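Local coordinates for protein concanavalin B (Canavalia ensiformis, PDB 6CAF) that may act as a carbohydrate-binding seed protein, built on the chitinase-like fold of glycosyl hydrolase family 18, at residues Pro188-Ser192 with Phe213-Cys219; Ala200-Arg204 with Trp236-Pro242; Tyr263-Leu269 with Tyr300-Ile304; Ala123-Ala127 with Asn166-Leu171. All blocks are in the same frame, centred on the assembly; numbering follows the deposited sequence.

Contact 1: residues Pro188-Ser192 with Phe213-Cys219; sequences PGCLS and FYNDRSC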
loop_
_atom_site.group_PDB
_atom_site.type_symbol
_atom_site.label_atom_id
_atom_site.label_comp_id
_atom_site.label_asym_id
_atom_site.label_seq_id
_atom_site.Cartn_x
_atom_site.Cartn_y
_atom_site.Cartn_z
ATOM N N PRO A 188 -6.605 2.962 -4.141
ATOM C CA PRO A 188 -7.329 3.577 -5.262
ATOM C C PRO A 188 -6.751 4.932 -5.645
ATOM O O PRO A 188 -6.048 5.566 -4.857
ATOM C CB PRO A 188 -8.743 3.724 -4.706
ATOM C CG PRO A 188 -8.505 3.984 -3.252
ATOM C CD PRO A 188 -7.352 3.077 -2.880
ATOM N N GLY A 189 -7.134 5.392 -6.824
ATOM C CA GLY A 189 -6.884 6.779 -7.192
ATOM C C GLY A 189 -7.746 7.734 -6.387
ATOM O O GLY A 189 -8.649 7.327 -5.699
ATOM N N CYS A 190 -7.459 9.018 -6.473
ATOM C CA CYS A 190 -8.141 9.956 -5.608
ATOM C C CYS A 190 -9.500 10.414 -6.044
ATOM O O CYS A 190 -10.205 10.995 -5.220
ATOM C CB CYS A 190 -7.274 11.146 -5.223
ATOM S SG CYS A 190 -6.556 12.105 -6.536
ATOM N N LEU A 191 -9.932 10.123 -7.256
ATOM C CA LEU A 191 -11.311 10.477 -7.613
ATOM C C LEU A 191 -12.220 9.290 -7.393
ATOM O O LEU A 191 -12.061 8.258 -8.026
ATOM C CB LEU A 191 -11.434 10.905 -9.058
ATOM C CG LEU A 191 -12.844 11.443 -9.426
ATOM C CD1 LEU A 191 -13.363 12.508 -8.451
ATOM C CD2 LEU A 191 -12.784 11.994 -10.816
ATOM N N SER A 192 -13.112 9.409 -6.574
ATOM C CA SER A 192 -14.117 8.429 -6.236
ATOM C C SER A 192 -15.331 8.611 -7.132
ATOM O O SER A 192 -15.734 9.736 -7.373
ATOM C CB SER A 192 -14.551 8.599 -4.779
ATOM O OG SER A 192 -15.560 7.692 -4.429
ATOM N N PHE A 213 -3.361 10.468 -3.740
ATOM C CA PHE A 213 -3.629 11.880 -3.995
ATOM C C PHE A 213 -2.504 12.494 -4.841
ATOM O O PHE A 213 -1.839 13.436 -4.436
ATOM C CB PHE A 213 -3.779 12.664 -2.669
ATOM C CG PHE A 213 -5.028 12.324 -1.887
ATOM C CD1 PHE A 213 -6.262 12.812 -2.270
ATOM C CD2 PHE A 213 -4.961 11.547 -0.766
ATOM C CE1 PHE A 213 -7.401 12.542 -1.533
ATOM C CE2 PHE A 213 -6.088 11.274 -0.040
ATOM C CZ PHE A 213 -7.313 11.743 -0.443
ATOM N N TYR A 214 -2.287 11.950 -6.033
ATOM C CA TYR A 214 -1.265 12.495 -6.903
ATOM C C TYR A 214 -1.514 11.973 -8.303
ATOM O O TYR A 214 -2.288 11.020 -8.511
ATOM C CB TYR A 214 0.152 12.134 -6.387
ATOM C CG TYR A 214 0.450 10.653 -6.231
ATOM C CD1 TYR A 214 0.074 9.979 -5.112
ATOM C CD2 TYR A 214 1.201 9.961 -7.175
ATOM C CE1 TYR A 214 0.342 8.626 -4.966
ATOM C CE2 TYR A 214 1.544 8.626 -6.992
ATOM C CZ TYR A 214 1.081 7.949 -5.894
ATOM O OH TYR A 214 1.382 6.606 -5.727
ATOM N N ASN A 215 -0.861 12.623 -9.259
ATOM C CA ASN A 215 -1.083 12.354 -10.671
ATOM C C ASN A 215 -2.569 12.503 -11.070
ATOM O O ASN A 215 -3.058 11.819 -11.958
ATOM C CB ASN A 215 -0.445 11.015 -11.074
ATOM C CG ASN A 215 1.120 11.016 -10.932
ATOM O OD1 ASN A 215 1.801 12.081 -10.985
ATOM N ND2 ASN A 215 1.694 9.811 -10.731
ATOM N N ASP A 216 -3.254 13.470 -10.447
ATOM C CA ASP A 216 -4.639 13.774 -10.808
ATOM C C ASP A 216 -4.988 15.168 -10.347
ATOM O O ASP A 216 -5.207 15.402 -9.155
ATOM C CB ASP A 216 -5.616 12.765 -10.196
ATOM C CG ASP A 216 -7.041 12.936 -10.728
ATOM O OD1 ASP A 216 -7.381 14.023 -11.210
ATOM O OD2 ASP A 216 -7.827 11.979 -10.684
ATOM N N ARG A 217 -5.032 16.109 -11.294
ATOM C CA ARG A 217 -5.267 17.480 -10.940
ATOM C C ARG A 217 -6.614 17.725 -10.269
ATOM O O ARG A 217 -6.798 18.746 -9.614
ATOM C CB ARG A 217 -5.114 18.383 -12.154
ATOM C CG ARG A 217 -3.705 18.406 -12.730
ATOM C CD ARG A 217 -3.586 19.232 -14.009
ATOM N NE ARG A 217 -2.209 19.284 -14.504
ATOM C CZ ARG A 217 -1.643 18.356 -15.276
ATOM N NH1 ARG A 217 -2.336 17.286 -15.647
ATOM N NH2 ARG A 217 -0.383 18.494 -15.682
ATOM N N SER A 218 -7.573 16.826 -10.456
ATOM C CA SER A 218 -8.896 17.052 -9.893
ATOM C C SER A 218 -8.934 16.887 -8.376
ATOM O O SER A 218 -9.856 17.397 -7.734
ATOM C CB SER A 218 -9.937 16.141 -10.555
ATOM O OG SER A 218 -9.766 14.789 -10.178
ATOM N N CYS A 219 -7.958 16.168 -7.806
ATOM C CA CYS A 219 -8.073 15.796 -6.409
ATOM C C CYS A 219 -6.792 15.909 -5.611
ATOM O O CYS A 219 -6.768 15.520 -4.447
ATOM C CB CYS A 219 -8.643 14.373 -6.249
ATOM S SG CYS A 219 -8.145 13.055 -7.387
HETATM O O HOH W 1 -4.849 9.254 -8.459
HETATM O O HOH W 2 -7.559 9.748 -9.445
#
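A disulfide, Cys190 SG to Cys219 SG at 2.0 Å with chi3 74°, ties together two loops that share no direct hydrogen bond. Cys190 carries most of the contact. A chi1 of 55° places its SG over its own backbone, N on one flank and C on the other, and turns the sulfur toward the 213-219 loop, while its CB rests against the Phe213 ring, 3.5 Å from CD1 and oblique to the ring plane. The sulfur itself lies farther off that ring, a slanting Cys sulfur-aromatic contact. On another flank of the bridge Asp216 CB packs 3.8 Å from Cys190 SG.

Asp216 also opens an Asx turn: its OD1 accepts from Ser218 N at 2.9 Å, and Ser218 OG, in the conformer described, reaches OD1 from the same face of the carboxylate. With the backbone bond from Cys219 N to Asp216 O, this probably steadies the turn that leads into Cys219. The other oxygen, OD2, accepts a hydrogen bond from a water at 2.6 Å, and that water accepts from Leu191 N; a second water links Cys190 N to Tyr214 O. The polar link between the loops is therefore made through solvent.

The loops follow the neighbouring parallel strands 183-186 and 208-212 of the TIM barrel. Behind them, Cys219 touches Ala232 of helix 227-239, and Phe213 extends onto Leu249 and Leu251 of strand 247-252. Tyr214 OH is hydrogen-bonded to Glu250 OE2 of the same strand.

Contact 2: residues Ala200-Arg204 with Trp236-Pro242; sequences AIQTR and WTKSVYP
Arg204 and Tyr241 run alongside each other in the same sense, in the turns that follow two adjacent outer helices of the TIM barrel, 198-202 and 227-239. The guanidinium lies flat on the phenol ring, its plane 12° from that of the ring and Arg204 CZ 4.0 Å from the ring centroid, a stacked cation-pi pair. The Arg204 chain is extended from CG to NE, which carries it along Tyr241 CB, 3.4 Å from NE, before the guanidinium reaches the ring. Arg243 makes a further cation-pi contact with the same tyrosine.

Deeper in, Ile201 stands roughly perpendicular to Trp236, and its CD1 touches the indole at the edge, 3.9 Å from CZ3. The CG2 branch of Ile201 turns instead to Val240 CG2. Trp236 is held from elsewhere, its NE1 bonded to Cys190 O. Between this apolar layer and the stack, the bent side chain of Gln202 brings NE2 back to Ser239 O in a weak bond. A water fills the same seam: it accepts from Tyr241 N at 3.0 Å and lies 2.9 Å from Ser239 O and 3.0 Å from Ile201 O.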
loop_
_atom_site.group_PDB
_atom_site.type_symbol
_atom_site.label_atom_id
_atom_site.label_comp_id
_atom_site.label_asym_id
_atom_site.label_seq_id
_atom_site.Cartn_x
_atom_site.Cartn_y
_atom_site.Cartn_z
ATOM N N ALA A 200 -14.691 -3.542 -5.176
ATOM C CA ALA A 200 -13.981 -4.130 -4.044
ATOM C C ALA A 200 -14.147 -3.277 -2.783
ATOM O O ALA A 200 -14.400 -3.804 -1.690
ATOM C CB ALA A 200 -12.519 -4.331 -4.398
ATOM N N ILE A 201 -13.986 -1.972 -2.909
ATOM C CA ILE A 201 -14.077 -1.119 -1.737
ATOM C C ILE A 201 -15.486 -1.161 -1.135
ATOM O O ILE A 201 -15.634 -1.146 0.096
ATOM C CB ILE A 201 -13.606 0.300 -2.056
ATOM C CG1 ILE A 201 -12.121 0.251 -2.367
ATOM C CG2 ILE A 201 -13.879 1.216 -0.878
ATOM C CD1 ILE A 201 -11.565 1.542 -2.950
ATOM N N GLN A 202 -16.488 -1.284 -1.980
ATOM C CA GLN A 202 -17.864 -1.330 -1.507
ATOM C C GLN A 202 -18.192 -2.607 -0.739
ATOM O O GLN A 202 -19.217 -2.642 -0.059
ATOM C CB GLN A 202 -18.820 -1.122 -2.662
ATOM C CG GLN A 202 -18.817 0.320 -3.170
ATOM C CD GLN A 202 -19.279 1.300 -2.107
ATOM O OE1 GLN A 202 -20.375 1.164 -1.598
ATOM N NE2 GLN A 202 -18.434 2.267 -1.756
ATOM N N THR A 203 -17.331 -3.635 -0.792
ATOM C CA THR A 203 -17.546 -4.836 0.049
ATOM C C THR A 203 -17.321 -4.555 1.541
ATOM O O THR A 203 -17.704 -5.371 2.380
ATOM C CB THR A 203 -16.600 -5.998 -0.312
ATOM O OG1 THR A 203 -15.264 -5.671 0.062
ATOM C CG2 THR A 203 -16.704 -6.420 -1.761
ATOM N N ARG A 204 -16.616 -3.474 1.848
ATOM C CA ARG A 204 -16.238 -3.141 3.224
ATOM C C ARG A 204 -15.227 -4.095 3.831
ATOM O O ARG A 204 -14.979 -4.036 5.045
ATOM C CB ARG A 204 -17.465 -2.965 4.129
ATOM C CG ARG A 204 -18.496 -2.066 3.494
ATOM C CD ARG A 204 -19.667 -1.774 4.409
ATOM N NE ARG A 204 -20.628 -0.927 3.702
ATOM C CZ ARG A 204 -21.749 -0.463 4.199
ATOM N NH1 ARG A 204 -22.060 -0.692 5.446
ATOM N NH2 ARG A 204 -22.562 0.222 3.418
ATOM N N TRP A 236 -14.045 10.515 0.047
ATOM C CA TRP A 236 -13.595 9.194 0.478
ATOM C C TRP A 236 -14.152 8.839 1.861
ATOM O O TRP A 236 -14.458 7.661 2.108
ATOM C CB TRP A 236 -12.059 9.088 0.421
ATOM C CG TRP A 236 -11.633 8.850 -0.979
ATOM C CD1 TRP A 236 -11.198 9.766 -1.874
ATOM C CD2 TRP A 236 -11.705 7.606 -1.681
ATOM N NE1 TRP A 236 -10.967 9.172 -3.080
ATOM C CE2 TRP A 236 -11.278 7.843 -2.993
ATOM C CE3 TRP A 236 -12.080 6.317 -1.320
ATOM C CZ2 TRP A 236 -11.216 6.845 -3.950
ATOM C CZ3 TRP A 236 -12.037 5.332 -2.273
ATOM C CH2 TRP A 236 -11.611 5.594 -3.566
ATOM N N THR A 237 -14.291 9.813 2.763
ATOM C CA THR A 237 -14.874 9.476 4.050
ATOM C C THR A 237 -16.297 8.977 3.889
ATOM O O THR A 237 -16.767 8.182 4.684
ATOM C CB THR A 237 -14.864 10.629 5.060
ATOM O OG1 THR A 237 -15.701 11.704 4.638
ATOM C CG2 THR A 237 -13.447 11.104 5.345
ATOM N N LYS A 238 -16.990 9.457 2.862
ATOM C CA LYS A 238 -18.364 8.972 2.628
ATOM C C LYS A 238 -18.405 7.643 1.884
ATOM O O LYS A 238 -19.341 6.855 2.070
ATOM C CB LYS A 238 -19.154 9.971 1.830
ATOM C CG LYS A 238 -19.186 11.327 2.452
ATOM C CD LYS A 238 -19.526 11.264 3.915
ATOM C CE LYS A 238 -19.744 12.669 4.421
ATOM N NZ LYS A 238 -20.045 12.701 5.878
ATOM N N SER A 239 -17.586 7.384 1.133
ATOM C CA SER A 239 -17.429 6.227 0.177
ATOM C C SER A 239 -16.920 4.978 1.042
ATOM O O SER A 239 -17.228 3.836 0.697
ATOM C CB SER A 239 -16.425 6.572 -0.949
ATOM O OG SER A 239 -17.038 7.048 -2.147
ATOM N N VAL A 240 -16.089 5.161 1.957
ATOM C CA VAL A 240 -15.458 4.049 2.633
ATOM C C VAL A 240 -16.133 3.789 3.967
ATOM O O VAL A 240 -16.136 4.645 4.872
ATOM C CB VAL A 240 -13.953 4.302 2.872
ATOM C CG1 VAL A 240 -13.350 3.193 3.741
ATOM C CG2 VAL A 240 -13.226 4.445 1.552
ATOM N N TYR A 241 -16.719 2.599 4.065
ATOM C CA TYR A 241 -17.246 2.075 5.295
ATOM C C TYR A 241 -16.367 0.907 5.707
ATOM O O TYR A 241 -15.790 0.243 4.840
ATOM C CB TYR A 241 -18.661 1.535 5.081
ATOM C CG TYR A 241 -19.687 2.547 4.630
ATOM C CD1 TYR A 241 -19.826 2.883 3.279
ATOM C CD2 TYR A 241 -20.619 3.071 5.506
ATOM C CE1 TYR A 241 -20.786 3.803 2.848
ATOM C CE2 TYR A 241 -21.609 3.969 5.079
ATOM C CZ TYR A 241 -21.685 4.322 3.752
ATOM O OH TYR A 241 -22.630 5.227 3.340
ATOM N N PRO A 242 -16.285 0.594 7.000
ATOM C CA PRO A 242 -16.917 1.318 8.111
ATOM C C PRO A 242 -16.233 2.623 8.438
ATOM O O PRO A 242 -15.164 2.926 7.880
ATOM C CB PRO A 242 -16.772 0.329 9.270
ATOM C CG PRO A 242 -15.506 -0.385 8.967
ATOM C CD PRO A 242 -15.465 -0.519 7.476
HETATM O O HOH W 3 -17.010 1.044 1.533
#

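Contact 3: residues Tyr263-Leu269 with Tyr300-Ile304; sequences YIPPSAL and YSTNI
Tyr300, in the first turn of helix 300-308, reaches across to the start of helix 266-273, joining two outer helices of the TIM barrel. The tight part of the contact is built round its ring. With CG anti to the backbone N (chi1 -162°), the side chain extends so that OH donates to Ile264 O at 2.6 Å, tilted 15° from the carbonyl plane. Pro266 CG sits over one face of the ring, 3.8 Å from the centroid and almost on the normal, in a CH-pi contact. Leu269 CD2 comes to the edge of the ring, 3.6 Å from the hydroxyl, and also meets Ile304 CD1. Ile304 CD1 also touches Pro266 CB, which completes a compact apolar cluster backed by Leu251 of strand 247-252 and Ile32 of strand 31-36. Tyr263 closes in as well, its side chain running antiparallel to that of Tyr300 in an oblique aromatic pair, ring planes 76° apart; its CE1 approaches Tyr300 CE2 at 3.6 Å.

The side of partly exposed Asn303 is looser. This residue brings little more than its CB against Pro266 CB, at 4.3 Å. Beside the phenol a water bridges the two segments, accepting from Ile264 N at 2.9 Å and donating to Tyr300 OH, so the hydroxyl both gives and receives a bond.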
loop_
_atom_site.group_PDB
_atom_site.type_symbol
_atom_site.label_atom_id
_atom_site.label_comp_id
_atom_site.label_asym_id
_atom_site.label_seq_id
_atom_site.Cartn_x
_atom_site.Cartn_y
_atom_site.Cartn_z
ATOM N N TYR A 263 2.750 16.492 -5.195
ATOM C CA TYR A 263 3.694 16.550 -4.096
ATOM C C TYR A 263 3.314 17.619 -3.087
ATOM O O TYR A 263 3.013 18.767 -3.446
ATOM C CB TYR A 263 5.121 16.809 -4.630
ATOM C CG TYR A 263 6.167 16.967 -3.546
ATOM C CD1 TYR A 263 6.650 15.875 -2.866
ATOM C CD2 TYR A 263 6.609 18.217 -3.153
ATOM C CE1 TYR A 263 7.581 16.012 -1.870
ATOM C CE2 TYR A 263 7.527 18.362 -2.145
ATOM C CZ TYR A 263 8.020 17.244 -1.513
ATOM O OH TYR A 263 8.940 17.380 -0.495
ATOM N N ILE A 264 3.365 17.241 -1.813
ATOM C CA ILE A 264 3.047 18.144 -0.732
ATOM C C ILE A 264 4.284 18.291 0.152
ATOM O O ILE A 264 4.718 17.354 0.797
ATOM C CB ILE A 264 1.868 17.638 0.157
ATOM C CG1 ILE A 264 0.694 17.144 -0.679
ATOM C CG2 ILE A 264 1.463 18.755 1.098
ATOM C CD1 ILE A 264 -0.513 16.739 0.101
ATOM N N PRO A 265 4.878 19.471 0.182
ATOM C CA PRO A 265 6.000 19.614 1.089
ATOM C C PRO A 265 5.633 19.262 2.510
ATOM O O PRO A 265 4.514 19.564 2.946
ATOM C CB PRO A 265 6.356 21.096 0.966
ATOM C CG PRO A 265 5.877 21.503 -0.392
ATOM C CD PRO A 265 4.618 20.699 -0.585
ATOM N N PRO A 266 6.562 18.604 3.241
ATOM C CA PRO A 266 6.193 18.185 4.591
ATOM C C PRO A 266 5.613 19.289 5.472
ATOM O O PRO A 266 4.634 19.043 6.199
ATOM C CB PRO A 266 7.502 17.643 5.158
ATOM C CG PRO A 266 8.178 17.067 3.950
ATOM C CD PRO A 266 7.838 18.002 2.808
ATOM N N SER A 267 6.185 20.497 5.425
ATOM C CA SER A 267 5.639 21.550 6.293
ATOM C C SER A 267 4.194 21.906 5.892
ATOM O O SER A 267 3.346 22.245 6.742
ATOM C CB SER A 267 6.517 22.788 6.236
ATOM O OG SER A 267 6.461 23.382 4.950
ATOM N N ALA A 268 3.910 21.836 4.590
ATOM C CA ALA A 268 2.546 22.106 4.110
ATOM C C ALA A 268 1.601 20.974 4.493
ATOM O O ALA A 268 0.437 21.202 4.828
ATOM C CB ALA A 268 2.528 22.294 2.616
ATOM N N LEU A 269 2.089 19.747 4.439
ATOM C CA LEU A 269 1.236 18.622 4.825
ATOM C C LEU A 269 0.797 18.796 6.279
ATOM O O LEU A 269 -0.399 18.702 6.623
ATOM C CB LEU A 269 1.982 17.304 4.630
ATOM C CG LEU A 269 1.187 16.059 5.022
ATOM C CD1 LEU A 269 -0.046 15.911 4.165
ATOM C CD2 LEU A 269 2.037 14.803 4.939
ATOM N N TYR A 300 11.619 12.896 3.566
ATOM C CA TYR A 300 10.218 13.227 3.793
ATOM C C TYR A 300 9.691 12.672 5.130
ATOM O O TYR A 300 9.222 13.420 5.987
ATOM C CB TYR A 300 9.383 12.721 2.600
ATOM C CG TYR A 300 8.016 13.353 2.490
ATOM C CD1 TYR A 300 6.992 13.032 3.364
ATOM C CD2 TYR A 300 7.763 14.266 1.534
ATOM C CE1 TYR A 300 5.744 13.646 3.244
ATOM C CE2 TYR A 300 6.525 14.859 1.398
ATOM C CZ TYR A 300 5.523 14.559 2.253
ATOM O OH TYR A 300 4.290 15.148 2.100
ATOM N N SER A 301 9.749 11.356 5.312
ATOM C CA SER A 301 9.208 10.803 6.526
ATOM C C SER A 301 9.983 11.247 7.760
ATOM O O SER A 301 9.393 11.436 8.814
ATOM C CB SER A 301 9.109 9.274 6.472
ATOM O OG SER A 301 10.376 8.657 6.262
ATOM N N THR A 302 11.294 11.417 7.634
ATOM C CA THR A 302 12.059 11.895 8.760
ATOM C C THR A 302 11.542 13.246 9.244
ATOM O O THR A 302 11.411 13.503 10.453
ATOM C CB THR A 302 13.537 11.939 8.371
ATOM O OG1 THR A 302 13.980 10.582 8.235
ATOM C CG2 THR A 302 14.354 12.613 9.431
ATOM N N ASN A 303 11.253 14.131 8.298
ATOM C CA ASN A 303 10.751 15.451 8.644
ATOM C C ASN A 303 9.375 15.510 9.204
ATOM O O ASN A 303 9.038 16.179 10.153
ATOM C CB ASN A 303 10.891 16.383 7.471
ATOM C CG ASN A 303 12.314 16.819 7.284
ATOM O OD1 ASN A 303 12.982 17.183 8.242
ATOM N ND2 ASN A 303 12.783 16.779 6.077
ATOM N N ILE A 304 8.576 14.590 8.655
ATOM C CA ILE A 304 7.202 14.424 9.153
ATOM C C ILE A 304 7.227 14.001 10.624
ATOM O O ILE A 304 6.535 14.543 11.478
ATOM C CB ILE A 304 6.373 13.382 8.377
ATOM C CG1 ILE A 304 6.014 13.883 6.993
ATOM C CG2 ILE A 304 5.086 13.001 9.097
ATOM C CD1 ILE A 304 5.245 15.170 6.972
HETATM O O HOH W 4 3.806 14.547 -0.938
#

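Contact 4: residues Ala123-Ala127 with Asn166-Leu171; sequences AKDLA and NLLEEL
Ala123 and Ala127, one turn apart on helix 120-135, face helix 164-178 and let the two backbones come close: the axes of the short segments approach to 8.3 Å and cross at -48°.

Van der Waals packing forms the bulk of the interface. Ala123 CB sits near the backbone of helix 164-178, 3.6 Å from Leu167 N, and against Asn166 CB. A fully extended first torsion (chi1 179°) carries the Leu167 branch across, laying CD1 on the backbone of the alanine turn, 3.5 Å from Ala123 O and 3.8 Å from Ala127 N. Its other methyl, CD2, meets Leu126 CD2 at 3.9 Å. Ala127 CB packs on Glu170 CB at 3.6 Å, while Leu171 lays CG and CD2 alongside Ala127.

The polar contacts lie at one border. Glu170 bends at chi2 and lays its CG over the Lys124 backbone, and the two side chains run nearly perpendicular. Their charged ends stand apart, Lys124 NZ 4.5 Å from Glu170 OE1, and a water joins them: it accepts from NZ and donates to both OE1 and Glu170 O. The lysine has its salt bridge with Glu128, one turn on in its own helix.

Both helices belong to the outer layer of the barrel. Leu167 and Leu171 reach inward to Phe153 of strand 150-154, Leu171 also to Leu184 of strand 183-186, and Leu126 touches Pro71 in a loop.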
loop_
_atom_site.group_PDB
_atom_site.type_symbol
_atom_site.label_atom_id
_atom_site.label_comp_id
_atom_site.label_asym_id
_atom_site.label_seq_id
_atom_site.Cartn_x
_atom_site.Cartn_y
_atom_site.Cartn_z
ATOM N N ALA A 123 -9.874 -16.075 -8.986
ATOM C CA ALA A 123 -9.779 -15.285 -7.766
ATOM C C ALA A 123 -9.628 -16.182 -6.551
ATOM O O ALA A 123 -8.884 -15.845 -5.630
ATOM C CB ALA A 123 -11.001 -14.383 -7.631
ATOM N N LYS A 124 -10.354 -17.306 -6.517
ATOM C CA LYS A 124 -10.161 -18.258 -5.425
ATOM C C LYS A 124 -8.786 -18.921 -5.482
ATOM O O LYS A 124 -8.076 -19.004 -4.465
ATOM C CB LYS A 124 -11.284 -19.295 -5.423
ATOM C CG LYS A 124 -11.137 -20.404 -4.404
ATOM C CD LYS A 124 -11.019 -19.867 -2.993
ATOM C CE LYS A 124 -11.061 -21.003 -1.989
ATOM N NZ LYS A 124 -10.764 -20.519 -0.617
ATOM N N ASP A 125 -8.369 -19.356 -6.660
ATOM C CA ASP A 125 -7.056 -19.977 -6.818
ATOM C C ASP A 125 -5.962 -19.001 -6.320
ATOM O O ASP A 125 -5.023 -19.389 -5.615
ATOM C CB ASP A 125 -6.746 -20.286 -8.293
ATOM C CG ASP A 125 -7.553 -21.382 -8.915
ATOM O OD1 ASP A 125 -8.194 -22.157 -8.213
ATOM O OD2 ASP A 125 -7.468 -21.472 -10.164
ATOM N N LEU A 126 -6.044 -17.739 -6.732
ATOM C CA LEU A 126 -5.044 -16.759 -6.374
ATOM C C LEU A 126 -5.091 -16.456 -4.878
ATOM O O LEU A 126 -4.042 -16.307 -4.240
ATOM C CB LEU A 126 -5.231 -15.493 -7.220
ATOM C CG LEU A 126 -4.187 -14.408 -7.030
ATOM C CD1 LEU A 126 -2.796 -14.872 -7.384
ATOM C CD2 LEU A 126 -4.554 -13.155 -7.812
ATOM N N ALA A 127 -6.291 -16.319 -4.316
ATOM C CA ALA A 127 -6.367 -16.096 -2.883
ATOM C C ALA A 127 -5.706 -17.234 -2.116
ATOM O O ALA A 127 -4.977 -17.008 -1.145
ATOM C CB ALA A 127 -7.825 -15.944 -2.480
ATOM N N ASN A 166 -13.994 -10.105 -6.203
ATOM C CA ASN A 166 -13.956 -11.526 -5.906
ATOM C C ASN A 166 -12.646 -11.925 -5.209
ATOM O O ASN A 166 -12.657 -12.716 -4.275
ATOM C CB ASN A 166 -14.176 -12.339 -7.188
ATOM C CG ASN A 166 -15.588 -12.221 -7.696
ATOM O OD1 ASN A 166 -16.526 -12.172 -6.887
ATOM N ND2 ASN A 166 -15.759 -12.160 -9.026
ATOM N N LEU A 167 -11.525 -11.375 -5.661
ATOM C CA LEU A 167 -10.247 -11.697 -5.021
ATOM C C LEU A 167 -10.277 -11.293 -3.556
ATOM O O LEU A 167 -9.840 -12.034 -2.650
ATOM C CB LEU A 167 -9.112 -11.029 -5.776
ATOM C CG LEU A 167 -7.722 -11.265 -5.187
ATOM C CD1 LEU A 167 -7.347 -12.722 -5.093
ATOM C CD2 LEU A 167 -6.670 -10.492 -5.978
ATOM N N LEU A 168 -10.741 -10.067 -3.310
ATOM C CA LEU A 168 -10.860 -9.582 -1.960
ATOM C C LEU A 168 -11.795 -10.462 -1.123
ATOM O O LEU A 168 -11.457 -10.825 0.016
ATOM C CB LEU A 168 -11.359 -8.139 -1.984
ATOM C CG LEU A 168 -11.602 -7.527 -0.623
ATOM C CD1 LEU A 168 -10.356 -7.526 0.248
ATOM C CD2 LEU A 168 -12.176 -6.122 -0.805
ATOM N N GLU A 169 -12.963 -10.811 -1.681
ATOM C CA GLU A 169 -13.911 -11.670 -1.005
ATOM C C GLU A 169 -13.283 -13.003 -0.617
ATOM O O GLU A 169 -13.474 -13.512 0.495
ATOM C CB GLU A 169 -15.092 -11.921 -1.926
ATOM C CG GLU A 169 -16.102 -12.913 -1.375
ATOM C CD GLU A 169 -16.817 -12.420 -0.144
ATOM O OE1 GLU A 169 -17.003 -11.200 -0.057
ATOM O OE2 GLU A 169 -17.204 -13.255 0.702
ATOM N N GLU A 170 -12.541 -13.586 -1.546
ATOM C CA GLU A 170 -11.953 -14.879 -1.284
ATOM C C GLU A 170 -10.868 -14.811 -0.207
ATOM O O GLU A 170 -10.765 -15.688 0.652
ATOM C CB GLU A 170 -11.429 -15.536 -2.570
ATOM C CG GLU A 170 -12.509 -15.823 -3.601
ATOM C CD GLU A 170 -13.630 -16.767 -3.235
ATOM O OE1 GLU A 170 -13.614 -17.394 -2.170
ATOM O OE2 GLU A 170 -14.559 -16.880 -4.081
ATOM N N LEU A 171 -10.058 -13.749 -0.239
ATOM C CA LEU A 171 -9.076 -13.565 0.813
ATOM C C LEU A 171 -9.758 -13.338 2.170
ATOM O O LEU A 171 -9.313 -13.872 3.190
ATOM C CB LEU A 171 -8.131 -12.404 0.483
ATOM C CG LEU A 171 -7.071 -12.711 -0.528
ATOM C CD1 LEU A 171 -6.460 -11.422 -1.067
ATOM C CD2 LEU A 171 -5.988 -13.598 0.044
HETATM O O HOH W 5 -12.036 -18.082 -0.095
#

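In the fold
From the N terminus, contact 4 comes first, closing a loop of 38 residues that holds strand 150-154 and joining two helices of the barrel's outer layer. Contacts 1 and 2 follow and cross, their segments alternating: contact 1 closes over 20 residues, with helix 198-202 and strand 208-212, and ties the loops after strands 183-186 and 208-212; contact 2 closes over 31 and ties the turns after helices 198-202 and 227-239. They touch where Pro188 packs on Trp236. Contact 2 also meets contact 4, where Leu168 packs on Ala200 and Thr203. Contact 3 comes last, closing over 30 residues that include strand 284-290, across the chain's centre from contact 4, about 36 Å between centres.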